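Local coordinates for protein phenol hydroxylase component phN (Pseudomonas stutzeri, PDB 3U52) that probably hydroxylates phenols and related aromatics at a carboxylate-bridged di-iron centre, as the large oxygenase subunit of a multicomponent bacterial monooxygenase, at residues E40-T45 / Q259-K264; I194-E199 / A305-L310; F246-H251 / Y313-P318; V297-N302 / V323-K328. All coordinates share one frame; numbering follows the deposited sequence.

Interaction 1. Residues E40-T45 / Q259-K264; sequences EGIKIT and QRWIDK
W261 extends the six-membered part of its indole between two side chains of the 40-45 loop, its far rim overlapping I42 and the carboxylate end of E40. The apolar part is carried by I42: CG1 lies 3.7 Å from W261 CH2, and CD1 comes to 4.0 Å from W261 CZ3. I42 comes from the direction opposite to W261 and meets the ring obliquely. With its CG anti to the carbonyl carbon (chi1 -66°), W261 sends the indole off the helix toward the loop, and the indole spans the 11.2 Å between E40 CA and W261 CA. E40 crosses the indole at about a right angle, the carboxylate and ring planes 38° apart. Its OE2 stands 3.7 Å from W261 CZ2, also obliquely but across the ring plane from I42 CG1; facing ring carbons, it makes only van der Waals contact here.

The contact fastens the loop between helices 30-33 and 58-81 to helix 254-283 of the helical hydroxylase fold. Both E40 oxygens have their polar partners on a third element: OE1 accepts from F188 N and OE2 from E189 N, at the start of helix 187-216. A carboxylate taking backbone N-H groups at a helix N-terminus is well placed for the helix dipole, which would tend to stabilise its negative charge. These two bonds hold the carboxylate beside the indole, and W261 itself also touches E189 and T192 of that helix. I42 is backed by I247 of helix 220-250 and by N254 and I257, one to two turns before W261.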
# COMPACT_ATOMS: atom_id res chain seq x y z
N GLU A 40 -9.50 -43.53 15.10
CA GLU A 40 -10.73 -43.12 14.41
C GLU A 40 -11.28 -44.21 13.46
O GLU A 40 -12.42 -44.14 12.99
CB GLU A 40 -10.48 -41.82 13.59
CG GLU A 40 -10.39 -40.57 14.45
CD GLU A 40 -9.90 -39.36 13.64
OE1 GLU A 40 -8.73 -39.36 13.18
OE2 GLU A 40 -10.69 -38.41 13.47
N GLY A 41 -10.47 -45.23 13.20
CA GLY A 41 -10.85 -46.27 12.27
C GLY A 41 -10.32 -46.09 10.88
O GLY A 41 -10.51 -46.96 10.03
N ILE A 42 -9.67 -44.95 10.59
CA ILE A 42 -9.18 -44.68 9.22
C ILE A 42 -7.89 -45.47 8.95
O ILE A 42 -7.01 -45.47 9.78
CB ILE A 42 -8.94 -43.15 8.98
CG1 ILE A 42 -10.29 -42.40 8.98
CG2 ILE A 42 -8.17 -42.95 7.69
CD1 ILE A 42 -11.19 -42.68 7.74
N LYS A 43 -7.80 -46.11 7.78
CA LYS A 43 -6.66 -46.92 7.44
C LYS A 43 -5.91 -46.25 6.32
O LYS A 43 -6.51 -45.90 5.30
CB LYS A 43 -7.09 -48.31 6.98
CG LYS A 43 -7.93 -49.07 8.01
CD LYS A 43 -7.82 -50.60 7.79
CE LYS A 43 -8.73 -51.38 8.71
NZ LYS A 43 -10.15 -51.14 8.31
N ILE A 44 -4.61 -46.02 6.53
CA ILE A 44 -3.78 -45.48 5.49
C ILE A 44 -2.89 -46.60 5.00
O ILE A 44 -2.17 -47.23 5.77
CB ILE A 44 -2.93 -44.25 5.93
CG1 ILE A 44 -3.84 -43.14 6.50
CG2 ILE A 44 -2.11 -43.70 4.70
CD1 ILE A 44 -4.88 -42.61 5.54
N THR A 45 -2.96 -46.83 3.71
CA THR A 45 -2.23 -47.88 2.99
C THR A 45 -0.83 -47.43 2.51
O THR A 45 0.11 -48.23 2.51
CB THR A 45 -3.11 -48.34 1.83
OG1 THR A 45 -4.03 -49.34 2.31
CG2 THR A 45 -2.29 -48.85 0.65
N GLN A 259 -18.31 -41.07 5.01
CA GLN A 259 -19.72 -40.73 4.72
C GLN A 259 -20.42 -40.13 5.95
O GLN A 259 -21.16 -39.11 5.85
CB GLN A 259 -20.53 -41.96 4.22
CG GLN A 259 -21.97 -41.53 3.86
CD GLN A 259 -22.00 -40.66 2.62
OE1 GLN A 259 -22.38 -39.48 2.63
NE2 GLN A 259 -21.59 -41.24 1.53
N ARG A 260 -20.23 -40.76 7.09
CA ARG A 260 -20.80 -40.25 8.33
C ARG A 260 -20.26 -38.85 8.68
O ARG A 260 -21.02 -38.01 9.17
CB ARG A 260 -20.51 -41.18 9.51
CG ARG A 260 -21.39 -42.44 9.56
CD ARG A 260 -20.94 -43.37 10.73
NE ARG A 260 -20.82 -44.74 10.21
CZ ARG A 260 -19.77 -45.54 10.33
NH1 ARG A 260 -18.70 -45.18 11.03
NH2 ARG A 260 -19.83 -46.73 9.76
N TRP A 261 -18.96 -38.64 8.50
CA TRP A 261 -18.39 -37.28 8.74
C TRP A 261 -18.95 -36.25 7.78
O TRP A 261 -19.16 -35.13 8.17
CB TRP A 261 -16.86 -37.23 8.66
CG TRP A 261 -16.19 -38.00 9.76
CD1 TRP A 261 -16.70 -38.28 11.00
CD2 TRP A 261 -14.87 -38.53 9.74
NE1 TRP A 261 -15.79 -38.99 11.74
CE2 TRP A 261 -14.65 -39.15 10.99
CE3 TRP A 261 -13.85 -38.53 8.77
CZ2 TRP A 261 -13.42 -39.77 11.33
CZ3 TRP A 261 -12.63 -39.17 9.10
CH2 TRP A 261 -12.45 -39.79 10.36
N ILE A 262 -19.15 -36.62 6.52
CA ILE A 262 -19.74 -35.69 5.54
C ILE A 262 -21.18 -35.35 6.04
O ILE A 262 -21.57 -34.19 6.08
CB ILE A 262 -19.73 -36.29 4.12
CG1 ILE A 262 -18.30 -36.26 3.50
CG2 ILE A 262 -20.73 -35.62 3.21
CD1 ILE A 262 -18.18 -37.03 2.18
N ASP A 263 -21.96 -36.35 6.40
CA ASP A 263 -23.32 -36.09 6.90
C ASP A 263 -23.32 -35.17 8.13
O ASP A 263 -24.10 -34.21 8.19
CB ASP A 263 -23.99 -37.40 7.26
CG ASP A 263 -24.33 -38.28 6.05
OD1 ASP A 263 -24.57 -39.50 6.28
OD2 ASP A 263 -24.35 -37.83 4.87
N LYS A 264 -22.45 -35.47 9.12
CA LYS A 264 -22.32 -34.62 10.36
C LYS A 264 -21.87 -33.16 10.07
O LYS A 264 -22.50 -32.18 10.52
CB LYS A 264 -21.31 -35.26 11.32
CG LYS A 264 -21.03 -34.42 12.57
CD LYS A 264 -19.97 -35.09 13.45
CE LYS A 264 -19.49 -34.04 14.42
NZ LYS A 264 -18.48 -34.68 15.36

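Interaction 2. Residues I194-E199 / A305-L310; sequences ISFSFE and ALFKDL. With FE (Fe (III) ion), chain H.
F196 meets three side chains of 305-310 with the outer end of its ring. Closest is L306, whose CD2 lies 3.7 Å from F196 CE1; L310 CD1 follows at 3.9 Å from F196 CZ. Both leucine methyls approach obliquely, and both side chains come from the direction opposite to the phenylalanine. F307 CZ, at 4.2 Å from F196 CZ, lies near the plane of the F196 ring, at its edge. No hydrogen bond crosses; the contact is apolar.

The ring reaches this far because F196 carries CG anti to its amide nitrogen (chi1 170°), which extends it across a wide gap: the local axes are 14.0 Å apart at closest approach and run roughly antiparallel, at 146°. Its own backbone belongs to a pi-type turn, marked by the 2.7 Å bond from E199 N to I194 O. That turn also carries E199, whose OE1 binds an iron(III) ion at 2.1 Å. E233 and H236 also bind it, and E108, E138 and H141 hold the other iron of this carboxylate-rich site. F196 shares the widened turn with a metal ligand but points to the second helix.

Around the contact, I262 of helix 254-283 packs on both F196 and F307, while I244 of helix 220-250 touches F196 and L310. Helix 291-310 therefore joins the metal-bearing helix 187-216 within the di-iron bundle, to which helices 220-250 and 254-283 also contribute.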
# COMPACT_ATOMS: atom_id res chain seq x y z
N ILE A 194 -12.99 -29.50 8.58
CA ILE A 194 -12.51 -28.15 8.33
C ILE A 194 -11.94 -27.96 6.91
O ILE A 194 -12.36 -27.04 6.19
CB ILE A 194 -11.53 -27.63 9.49
CG1 ILE A 194 -12.19 -27.80 10.89
CG2 ILE A 194 -11.13 -26.16 9.27
CD1 ILE A 194 -13.64 -27.13 11.12
N SER A 195 -11.05 -28.85 6.48
CA SER A 195 -10.45 -28.72 5.15
C SER A 195 -11.43 -29.08 4.04
O SER A 195 -11.58 -28.33 3.07
CB SER A 195 -9.16 -29.53 5.02
OG SER A 195 -8.11 -28.80 5.64
N PHE A 196 -12.11 -30.22 4.15
CA PHE A 196 -13.03 -30.57 3.11
C PHE A 196 -14.39 -29.85 3.24
O PHE A 196 -14.78 -29.12 2.32
CB PHE A 196 -13.16 -32.08 2.96
CG PHE A 196 -14.28 -32.49 2.04
CD1 PHE A 196 -14.14 -32.39 0.67
CD2 PHE A 196 -15.51 -32.92 2.56
CE1 PHE A 196 -15.19 -32.74 -0.17
CE2 PHE A 196 -16.58 -33.25 1.71
CZ PHE A 196 -16.41 -33.18 0.36
N SER A 197 -15.09 -30.00 4.36
CA SER A 197 -16.46 -29.48 4.50
C SER A 197 -16.53 -27.94 4.56
O SER A 197 -17.33 -27.32 3.85
CB SER A 197 -17.17 -30.15 5.72
OG SER A 197 -17.19 -31.57 5.57
N PHE A 198 -15.68 -27.33 5.37
CA PHE A 198 -15.66 -25.89 5.61
C PHE A 198 -14.93 -25.25 4.42
O PHE A 198 -15.53 -24.47 3.65
CB PHE A 198 -14.87 -25.67 6.91
CG PHE A 198 -15.25 -24.46 7.75
CD1 PHE A 198 -16.49 -23.88 7.71
CD2 PHE A 198 -14.33 -23.97 8.69
CE1 PHE A 198 -16.76 -22.75 8.56
CE2 PHE A 198 -14.63 -22.88 9.55
CZ PHE A 198 -15.82 -22.28 9.48
N GLU A 199 -13.66 -25.61 4.24
CA GLU A 199 -12.75 -24.90 3.30
C GLU A 199 -12.94 -25.22 1.85
O GLU A 199 -12.40 -24.52 1.02
CB GLU A 199 -11.28 -25.17 3.59
CG GLU A 199 -10.81 -24.64 4.91
CD GLU A 199 -10.55 -23.14 4.86
OE1 GLU A 199 -9.41 -22.72 5.06
OE2 GLU A 199 -11.51 -22.39 4.58
N ALA A 305 -22.15 -30.98 -8.33
CA ALA A 305 -21.13 -31.47 -9.24
C ALA A 305 -20.03 -32.18 -8.42
O ALA A 305 -19.61 -33.27 -8.77
CB ALA A 305 -20.55 -30.35 -10.08
N LEU A 306 -19.58 -31.57 -7.33
CA LEU A 306 -18.60 -32.26 -6.47
C LEU A 306 -19.10 -33.62 -5.97
O LEU A 306 -18.34 -34.57 -5.95
CB LEU A 306 -18.22 -31.39 -5.25
CG LEU A 306 -17.41 -32.20 -4.20
CD1 LEU A 306 -15.98 -32.44 -4.71
CD2 LEU A 306 -17.43 -31.46 -2.89
N PHE A 307 -20.34 -33.70 -5.52
CA PHE A 307 -20.85 -34.98 -5.02
C PHE A 307 -21.07 -36.02 -6.11
O PHE A 307 -20.97 -37.20 -5.84
CB PHE A 307 -22.05 -34.81 -4.03
CG PHE A 307 -21.60 -34.46 -2.64
CD1 PHE A 307 -21.60 -33.15 -2.19
CD2 PHE A 307 -21.07 -35.44 -1.82
CE1 PHE A 307 -21.11 -32.84 -0.90
CE2 PHE A 307 -20.58 -35.12 -0.55
CZ PHE A 307 -20.57 -33.83 -0.11
N LYS A 308 -21.28 -35.57 -7.36
CA LYS A 308 -21.30 -36.48 -8.52
C LYS A 308 -19.90 -37.07 -8.77
O LYS A 308 -19.76 -38.25 -9.07
CB LYS A 308 -21.80 -35.76 -9.78
CG LYS A 308 -22.73 -36.63 -10.68
CD LYS A 308 -23.64 -35.71 -11.54
CE LYS A 308 -24.88 -36.45 -12.12
NZ LYS A 308 -25.51 -35.78 -13.34
N ASP A 309 -18.87 -36.24 -8.64
CA ASP A 309 -17.47 -36.67 -8.64
C ASP A 309 -17.21 -37.76 -7.58
O ASP A 309 -16.55 -38.75 -7.88
CB ASP A 309 -16.62 -35.41 -8.41
CG ASP A 309 -15.14 -35.58 -8.74
OD1 ASP A 309 -14.81 -35.75 -9.94
OD2 ASP A 309 -14.28 -35.44 -7.80
N LEU A 310 -17.74 -37.62 -6.36
CA LEU A 310 -17.43 -38.53 -5.26
C LEU A 310 -18.19 -39.87 -5.33
O LEU A 310 -17.85 -40.83 -4.61
CB LEU A 310 -17.64 -37.82 -3.88
CG LEU A 310 -16.80 -36.56 -3.56
CD1 LEU A 310 -16.99 -36.09 -2.10
CD2 LEU A 310 -15.33 -36.83 -3.79
FE FE H . -8.82 -20.72 4.55

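Interaction 3. Residues F246-H251 / Y313-P318; sequences FILEQH and YGIRPP
The Y313 ring has L248 over one face and the E249 carboxylate at its edge. L248 CB makes the CH-pi contact, 4.2 Å from the ring centroid and 22° off the normal, displaced toward the rim, while its CD1 reaches Y313 CD1 at 3.7 Å. E249 OE2 lies in the ring plane, where it accepts a 2.7 Å hydrogen bond from Y313 OH.

The tyrosine sits in a Schellman motif that ends helix 291-310: I315 N pairs with L310 O and G314 N with E311 O, and G314, with positive phi (90°), is the C-prime residue. Past the helix end, Y313 and I315 both lie against the end of helix 220-250. I315 continues the apolar surface, its CG1 3.8 Å from L248 CD1 and its CD1 3.8 Å from L248 CD2, so the two leucine methyls share the isoleucine branch. Behind it lie F307 and L310 of helix 291-310 and Q259 of helix 254-283.

Polar and apolar parts are thus divided between successive residues of one helix turn, with L248 buried and E249 exposed. The E249 chain is extended beyond CG, and CG itself approaches Y313 CE2 to 3.4 Å from out of the ring plane, on the side where L248 lies. Carboxylate and ring planes are turned 38° apart, and the tyrosine hydroxyl is received on the anti lone pair of E249 OE2, the one directed away from OE1.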
# COMPACT_ATOMS: atom_id res chain seq x y z
N PHE A 246 -7.66 -38.51 -1.14
CA PHE A 246 -6.61 -39.32 -0.53
C PHE A 246 -7.18 -40.38 0.42
O PHE A 246 -6.87 -41.56 0.31
CB PHE A 246 -5.62 -38.46 0.26
CG PHE A 246 -4.53 -39.26 0.87
CD1 PHE A 246 -3.54 -39.81 0.07
CD2 PHE A 246 -4.51 -39.49 2.23
CE1 PHE A 246 -2.52 -40.60 0.67
CE2 PHE A 246 -3.50 -40.25 2.81
CZ PHE A 246 -2.51 -40.80 2.02
N ILE A 247 -8.03 -39.94 1.33
CA ILE A 247 -8.64 -40.79 2.38
C ILE A 247 -9.57 -41.85 1.80
O ILE A 247 -9.51 -43.03 2.21
CB ILE A 247 -9.39 -39.94 3.41
CG1 ILE A 247 -8.38 -39.08 4.19
CG2 ILE A 247 -10.13 -40.80 4.41
CD1 ILE A 247 -9.08 -38.16 5.25
N LEU A 248 -10.38 -41.44 0.81
CA LEU A 248 -11.31 -42.38 0.16
C LEU A 248 -10.57 -43.45 -0.64
O LEU A 248 -11.04 -44.58 -0.73
CB LEU A 248 -12.29 -41.63 -0.75
CG LEU A 248 -13.29 -40.79 0.06
CD1 LEU A 248 -14.08 -39.81 -0.85
CD2 LEU A 248 -14.19 -41.65 0.91
N GLU A 249 -9.43 -43.11 -1.22
CA GLU A 249 -8.69 -44.06 -2.05
C GLU A 249 -7.82 -45.01 -1.28
O GLU A 249 -7.42 -46.05 -1.78
CB GLU A 249 -7.87 -43.29 -3.07
CG GLU A 249 -8.74 -42.75 -4.17
CD GLU A 249 -8.00 -42.05 -5.25
OE1 GLU A 249 -6.76 -42.26 -5.34
OE2 GLU A 249 -8.65 -41.30 -6.02
N GLN A 250 -7.52 -44.66 -0.03
CA GLN A 250 -6.57 -45.44 0.74
C GLN A 250 -7.10 -46.79 1.22
O GLN A 250 -6.32 -47.71 1.43
CB GLN A 250 -6.00 -44.62 1.90
CG GLN A 250 -5.04 -43.59 1.44
CD GLN A 250 -3.70 -44.17 1.08
OE1 GLN A 250 -3.14 -44.90 1.85
NE2 GLN A 250 -3.19 -43.85 -0.10
N HIS A 251 -8.41 -46.93 1.38
CA HIS A 251 -8.95 -48.18 1.87
C HIS A 251 -10.45 -48.14 1.79
O HIS A 251 -11.06 -47.15 2.20
CB HIS A 251 -8.54 -48.41 3.33
CG HIS A 251 -8.51 -49.86 3.69
ND1 HIS A 251 -9.66 -50.59 3.89
CD2 HIS A 251 -7.48 -50.73 3.80
CE1 HIS A 251 -9.34 -51.85 4.15
NE2 HIS A 251 -8.03 -51.96 4.10
N TYR A 313 -16.37 -43.22 -5.68
CA TYR A 313 -15.84 -43.82 -4.43
C TYR A 313 -16.91 -44.51 -3.62
O TYR A 313 -16.60 -45.12 -2.60
CB TYR A 313 -15.17 -42.77 -3.55
CG TYR A 313 -14.07 -42.01 -4.21
CD1 TYR A 313 -14.21 -40.65 -4.49
CD2 TYR A 313 -12.90 -42.65 -4.58
CE1 TYR A 313 -13.20 -39.94 -5.11
CE2 TYR A 313 -11.87 -41.95 -5.21
CZ TYR A 313 -12.02 -40.60 -5.46
OH TYR A 313 -10.98 -39.95 -6.07
N GLY A 314 -18.16 -44.44 -4.05
CA GLY A 314 -19.25 -44.97 -3.22
C GLY A 314 -19.85 -43.94 -2.26
O GLY A 314 -20.57 -44.31 -1.33
N ILE A 315 -19.57 -42.66 -2.47
CA ILE A 315 -20.06 -41.59 -1.56
C ILE A 315 -21.42 -41.05 -2.06
O ILE A 315 -21.60 -40.88 -3.26
CB ILE A 315 -19.00 -40.43 -1.43
CG1 ILE A 315 -17.77 -40.88 -0.63
CG2 ILE A 315 -19.61 -39.10 -0.91
CD1 ILE A 315 -18.01 -41.22 0.84
N ARG A 316 -22.39 -40.84 -1.19
CA ARG A 316 -23.66 -40.21 -1.62
C ARG A 316 -23.71 -38.77 -1.07
O ARG A 316 -22.93 -38.42 -0.19
CB ARG A 316 -24.88 -41.01 -1.16
CG ARG A 316 -24.86 -41.27 0.35
CD ARG A 316 -26.19 -41.53 1.01
NE ARG A 316 -25.98 -41.83 2.43
CZ ARG A 316 -25.78 -40.90 3.37
NH1 ARG A 316 -25.78 -39.61 3.05
NH2 ARG A 316 -25.58 -41.25 4.63
N PRO A 317 -24.63 -37.92 -1.60
CA PRO A 317 -24.71 -36.55 -1.07
C PRO A 317 -25.10 -36.56 0.42
O PRO A 317 -25.70 -37.57 0.93
CB PRO A 317 -25.79 -35.87 -1.95
CG PRO A 317 -26.04 -36.81 -3.10
CD PRO A 317 -25.59 -38.18 -2.71
N PRO A 318 -24.78 -35.47 1.15
CA PRO A 318 -25.10 -35.48 2.60
C PRO A 318 -26.58 -35.71 2.94
O PRO A 318 -27.49 -35.23 2.26
CB PRO A 318 -24.65 -34.08 3.09
CG PRO A 318 -23.77 -33.57 2.03
CD PRO A 318 -24.15 -34.19 0.73

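Interaction 4. Residues V297-N302 / V323-K328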
# COMPACT_ATOMS: atom_id res chain seq x y z
N VAL A 297 -26.45 -21.41 -5.93
CA VAL A 297 -25.26 -21.43 -6.75
C VAL A 297 -24.11 -22.18 -6.09
O VAL A 297 -23.51 -23.06 -6.68
CB VAL A 297 -24.84 -19.98 -7.11
CG1 VAL A 297 -23.49 -19.95 -7.89
CG2 VAL A 297 -25.98 -19.33 -7.90
N TYR A 298 -23.81 -21.83 -4.84
CA TYR A 298 -22.61 -22.35 -4.23
C TYR A 298 -22.77 -23.75 -3.69
O TYR A 298 -21.82 -24.51 -3.70
CB TYR A 298 -22.06 -21.39 -3.18
CG TYR A 298 -21.67 -20.09 -3.82
CD1 TYR A 298 -22.37 -18.93 -3.56
CD2 TYR A 298 -20.62 -20.05 -4.74
CE1 TYR A 298 -22.02 -17.74 -4.19
CE2 TYR A 298 -20.27 -18.88 -5.37
CZ TYR A 298 -20.97 -17.73 -5.10
OH TYR A 298 -20.61 -16.54 -5.73
N TYR A 299 -23.95 -24.11 -3.23
CA TYR A 299 -24.12 -25.45 -2.76
C TYR A 299 -24.87 -26.27 -3.77
O TYR A 299 -24.39 -27.33 -4.16
CB TYR A 299 -24.80 -25.56 -1.36
CG TYR A 299 -24.90 -27.03 -0.98
CD1 TYR A 299 -26.09 -27.74 -1.19
CD2 TYR A 299 -23.77 -27.73 -0.52
CE1 TYR A 299 -26.16 -29.11 -0.93
CE2 TYR A 299 -23.83 -29.08 -0.27
CZ TYR A 299 -25.01 -29.77 -0.49
OH TYR A 299 -25.04 -31.13 -0.17
N GLU A 300 -26.06 -25.86 -4.18
CA GLU A 300 -26.85 -26.80 -5.01
C GLU A 300 -26.14 -27.11 -6.36
O GLU A 300 -26.03 -28.27 -6.75
CB GLU A 300 -28.29 -26.33 -5.21
CG GLU A 300 -29.11 -26.43 -3.93
CD GLU A 300 -30.54 -25.95 -4.10
OE1 GLU A 300 -31.04 -25.21 -3.23
OE2 GLU A 300 -31.16 -26.31 -5.12
N GLN A 301 -25.61 -26.09 -7.03
CA GLN A 301 -24.94 -26.29 -8.32
C GLN A 301 -23.54 -26.81 -8.15
O GLN A 301 -23.22 -27.92 -8.60
CB GLN A 301 -25.00 -25.01 -9.15
CG GLN A 301 -26.45 -24.72 -9.61
CD GLN A 301 -26.66 -23.40 -10.36
OE1 GLN A 301 -25.72 -22.62 -10.63
NE2 GLN A 301 -27.93 -23.14 -10.69
N ASN A 302 -22.67 -26.04 -7.51
CA ASN A 302 -21.25 -26.44 -7.40
C ASN A 302 -21.05 -27.73 -6.58
O ASN A 302 -20.33 -28.63 -6.98
CB ASN A 302 -20.40 -25.29 -6.83
CG ASN A 302 -20.35 -24.06 -7.74
OD1 ASN A 302 -20.85 -24.06 -8.87
ND2 ASN A 302 -19.77 -22.99 -7.24
N VAL A 323 -33.56 -30.94 3.13
CA VAL A 323 -34.14 -30.11 4.17
C VAL A 323 -33.44 -28.73 4.10
O VAL A 323 -34.10 -27.71 4.24
CB VAL A 323 -33.97 -30.77 5.57
CG1 VAL A 323 -34.44 -29.86 6.64
CG2 VAL A 323 -34.72 -32.11 5.67
N ALA A 324 -32.12 -28.72 3.88
CA ALA A 324 -31.34 -27.48 3.84
C ALA A 324 -31.69 -26.68 2.56
O ALA A 324 -31.82 -25.43 2.58
CB ALA A 324 -29.85 -27.81 3.89
N ASN A 325 -31.84 -27.39 1.43
CA ASN A 325 -32.26 -26.72 0.14
C ASN A 325 -33.59 -26.01 0.30
O ASN A 325 -33.70 -24.86 -0.02
CB ASN A 325 -32.31 -27.71 -1.04
CG ASN A 325 -30.96 -28.31 -1.32
OD1 ASN A 325 -29.93 -27.83 -0.80
ND2 ASN A 325 -30.93 -29.36 -2.14
N ASP A 326 -34.56 -26.70 0.89
CA ASP A 326 -35.84 -26.11 1.24
C ASP A 326 -35.81 -24.96 2.29
O ASP A 326 -36.58 -24.03 2.18
CB ASP A 326 -36.80 -27.21 1.73
CG ASP A 326 -38.20 -26.67 1.94
OD1 ASP A 326 -38.92 -26.51 0.92
OD2 ASP A 326 -38.59 -26.39 3.12
N ALA A 327 -34.90 -25.02 3.29
CA ALA A 327 -34.83 -23.97 4.32
C ALA A 327 -34.32 -22.63 3.79
O ALA A 327 -34.46 -21.60 4.44
CB ALA A 327 -33.96 -24.40 5.54
N LYS A 328 -33.71 -22.64 2.61
CA LYS A 328 -33.14 -21.42 2.06
C LYS A 328 -34.21 -20.33 1.88
O LYS A 328 -33.88 -19.13 1.90
CB LYS A 328 -32.37 -21.70 0.73
CG LYS A 328 -33.28 -21.89 -0.51
CD LYS A 328 -32.43 -22.24 -1.71
CE LYS A 328 -33.32 -22.58 -2.93
NZ LYS A 328 -33.50 -24.03 -3.04
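K328 and E300 form the salt bridge of this contact: K328 NZ donates to E300 OE1 at 2.7 Å, and E300 OE1 receives it on its syn lone pair, the side of the other carboxylate oxygen. The same ammonium also reaches back to N325 O of helix 321-327, 3.1 Å from K328 NZ, which stands well above the carbonyl plane, 53° out of it. Two acceptors, one on each helix, thus fix the lysine end. Its path there is bent: chi4 of -96° folds NZ over at the end of an otherwise extended chain.

Beneath the bridge, the E300 carboxylate stacks on the N325 amide, their planes only 24° apart. E300 CD lies 3.7 Å from N325 CG, and E300 CG comes to 3.5 Å from N325 OD1. That oxygen takes its hydrogen bond from W295 NE1, about one turn before E300 on helix 291-310, which sets the amide's rotation. It also lies near the plane of the Y299 ring, at its edge, 3.9 Å from Y299 CD1. Y299 is itself stacked on W295, and its hydroxyl bonds to Q321 OE1.

The contact pairs helix 291-310, here with a pi-type turn, with the short helix 321-327 that follows it after a loop. Helix 254-283 packs alongside, F266 touching both Y299 and A324, and F270 meeting A324 and A327.

In the fold
Interactions 1, 2 and 3 cluster on one side of the chain's centre and touch one another, with centres 9 to 14 Å apart. Interaction 4 lies 14 Å from interaction 2, but 24 Å from interaction 1 and 22 Å from interaction 3. Their segments alternate along the chain, except that interaction 1 closes before interaction 4 opens. Helix 291-310 serves interactions 2 and 4, and its end leads into the loop of interaction 3. The D263-R316 salt bridge joins interactions 1 and 3; I262 links 1 to 2; P318 meets Y299, linking 3 to 4. Interaction 2 ties helix 187-216, which supplies an iron ligand, to helix 291-310, while the others join neighbouring helices and loops.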